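Local coordinates for protein Rik1-associated factor 1 (Schizosaccharomyces pombe, PDB 4O9D) that is a component of the Clr4 methyltransferase complex, which contributes to heterochromatin establishment by methylating histone H3, and is represented here by its WD-repeat propeller part, at residues Val360-Leu365 with Pro370-Phe375. Residues are numbered along the deposited sequence; the frame is centred on the assembly and turned at random.
Sequences VKVWDL and PFIQNF. With EDO (1,2-ethanediol), chain E.
Trp363 and Phe371 meet in a T-shaped stack on one face of an antiparallel hairpin: the edge of the Phe371 ring, led by CD1, is turned toward the face of the indole, with the planes at 68° and the six-membered ring centroids 5.6 Å apart. Phe371 CB adds a closer touch, 3.6 Å from Trp363 CZ3. On the same face Lys361 runs alongside Asn374; its extended chain bends only at the last torsion (chi4 -64°), which turns NZ to Asn374 OD1, 2.7 Å away and slightly tilted from the carbonyl plane. A water accepts from both Lys361 NZ and Asn374 ND2, so the amide is tied to the lysine directly through OD1 and by way of the water through ND2. Val362 points to the other face, its CG2 4.1 Å from Gln373 CG and 3.9 Å from Phe375 CB. Its backbone N and O bond to Gln373 O and Ile372 N, respectively, a classic beta bulge that shifts the register by one. Beyond it, Ile372 CD1 packs against Asp364 CB at 3.7 Å, while Asp364 N donates to Pro370 O. Asp364's carboxylate forms a salt bridge with Arg366. The hairpin forms the two outer strands of a four-stranded propeller blade: Trp363 NE1 bonds to Thr353 on the inner neighbour, strand 351-354, Trp363 and Pro370 touch Leu317 of strand 315-318 in the adjoining blade, and Phe375 meets Tyr406 edge-to-face.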
# COMPACT_ATOMS: atom_id res chain seq x y z
N VAL A 360 -2.67 16.98 -6.10
CA VAL A 360 -3.45 16.33 -5.06
C VAL A 360 -4.77 17.09 -4.94
O VAL A 360 -4.77 18.27 -4.61
CB VAL A 360 -2.71 16.33 -3.70
CG1 VAL A 360 -3.60 15.74 -2.60
CG2 VAL A 360 -1.38 15.55 -3.82
N LYS A 361 -5.87 16.41 -5.23
CA LYS A 361 -7.19 17.04 -5.23
C LYS A 361 -7.98 16.57 -4.02
O LYS A 361 -7.85 15.40 -3.60
CB LYS A 361 -7.92 16.72 -6.55
CG LYS A 361 -7.31 17.47 -7.75
CD LYS A 361 -7.99 17.12 -9.06
CE LYS A 361 -7.46 18.03 -10.19
NZ LYS A 361 -7.84 19.46 -9.91
N VAL A 362 -8.77 17.49 -3.45
CA VAL A 362 -9.57 17.20 -2.25
C VAL A 362 -11.05 17.21 -2.67
O VAL A 362 -11.48 18.14 -3.38
CB VAL A 362 -9.33 18.22 -1.10
CG1 VAL A 362 -10.17 17.88 0.13
CG2 VAL A 362 -7.83 18.31 -0.73
N TRP A 363 -11.81 16.18 -2.26
CA TRP A 363 -13.20 16.00 -2.67
C TRP A 363 -14.14 15.77 -1.48
O TRP A 363 -13.76 15.08 -0.52
CB TRP A 363 -13.33 14.80 -3.61
CG TRP A 363 -12.27 14.66 -4.68
CD1 TRP A 363 -11.07 14.03 -4.57
CD2 TRP A 363 -12.36 15.14 -6.04
NE1 TRP A 363 -10.38 14.09 -5.78
CE2 TRP A 363 -11.15 14.76 -6.69
CE3 TRP A 363 -13.34 15.84 -6.77
CZ2 TRP A 363 -10.90 15.07 -8.04
CZ3 TRP A 363 -13.08 16.15 -8.11
CH2 TRP A 363 -11.87 15.76 -8.73
N ASP A 364 -15.35 16.33 -1.54
CA ASP A 364 -16.42 15.97 -0.58
C ASP A 364 -17.61 15.38 -1.34
O ASP A 364 -18.33 16.09 -2.03
CB ASP A 364 -16.88 17.15 0.25
CG ASP A 364 -17.75 16.73 1.42
OD1 ASP A 364 -18.47 15.71 1.31
OD2 ASP A 364 -17.68 17.39 2.48
N LEU A 365 -17.80 14.07 -1.20
CA LEU A 365 -18.79 13.34 -2.02
C LEU A 365 -20.23 13.66 -1.62
O LEU A 365 -21.19 13.27 -2.29
CB LEU A 365 -18.52 11.84 -1.94
CG LEU A 365 -17.44 11.36 -2.92
CD1 LEU A 365 -17.97 11.48 -4.37
CD2 LEU A 365 -16.14 12.13 -2.76
N PRO A 370 -18.38 17.65 -6.09
CA PRO A 370 -17.55 17.19 -4.97
C PRO A 370 -16.18 17.87 -4.85
O PRO A 370 -15.59 17.82 -3.75
CB PRO A 370 -17.37 15.68 -5.26
CG PRO A 370 -17.54 15.55 -6.72
CD PRO A 370 -18.57 16.61 -7.11
N PHE A 371 -15.67 18.50 -5.91
CA PHE A 371 -14.34 19.11 -5.81
C PHE A 371 -14.27 20.28 -4.82
O PHE A 371 -15.10 21.20 -4.85
CB PHE A 371 -13.84 19.57 -7.19
CG PHE A 371 -12.52 20.29 -7.16
CD1 PHE A 371 -11.32 19.57 -6.96
CD2 PHE A 371 -12.45 21.66 -7.36
CE1 PHE A 371 -10.10 20.23 -6.97
CE2 PHE A 371 -11.23 22.33 -7.36
CZ PHE A 371 -10.05 21.62 -7.17
N ILE A 372 -13.28 20.23 -3.93
CA ILE A 372 -13.15 21.22 -2.88
C ILE A 372 -12.02 22.15 -3.28
O ILE A 372 -12.22 23.36 -3.44
CB ILE A 372 -12.78 20.58 -1.53
CG1 ILE A 372 -13.89 19.62 -1.07
CG2 ILE A 372 -12.46 21.65 -0.49
CD1 ILE A 372 -15.24 20.28 -0.87
N GLN A 373 -10.84 21.58 -3.46
CA GLN A 373 -9.65 22.39 -3.74
C GLN A 373 -8.49 21.50 -4.17
O GLN A 373 -8.51 20.30 -3.92
CB GLN A 373 -9.26 23.16 -2.49
CG GLN A 373 -8.70 22.25 -1.39
CD GLN A 373 -8.10 23.02 -0.24
OE1 GLN A 373 -8.68 23.99 0.24
NE2 GLN A 373 -6.93 22.58 0.22
N ASN A 374 -7.53 22.10 -4.86
CA ASN A 374 -6.24 21.47 -5.10
C ASN A 374 -5.43 21.66 -3.83
O ASN A 374 -5.29 22.78 -3.35
CB ASN A 374 -5.54 22.10 -6.30
CG ASN A 374 -6.20 21.74 -7.63
OD1 ASN A 374 -7.02 20.84 -7.69
ND2 ASN A 374 -5.83 22.44 -8.70
N PHE A 375 -4.94 20.57 -3.25
CA PHE A 375 -4.15 20.64 -2.02
C PHE A 375 -2.74 21.09 -2.33
O PHE A 375 -2.18 21.96 -1.64
CB PHE A 375 -4.08 19.29 -1.30
CG PHE A 375 -3.23 19.32 -0.07
CD1 PHE A 375 -3.67 19.97 1.07
CD2 PHE A 375 -1.98 18.70 -0.04
CE1 PHE A 375 -2.87 20.01 2.22
CE2 PHE A 375 -1.17 18.73 1.11
CZ PHE A 375 -1.60 19.39 2.22
C1 EDO E . -7.83 24.72 -6.92
O1 EDO E . -7.91 24.79 -5.50
C2 EDO E . -9.03 25.42 -7.57
O2 EDO E . -9.19 24.88 -8.89
O HOH W 1 -6.38 21.71 -11.30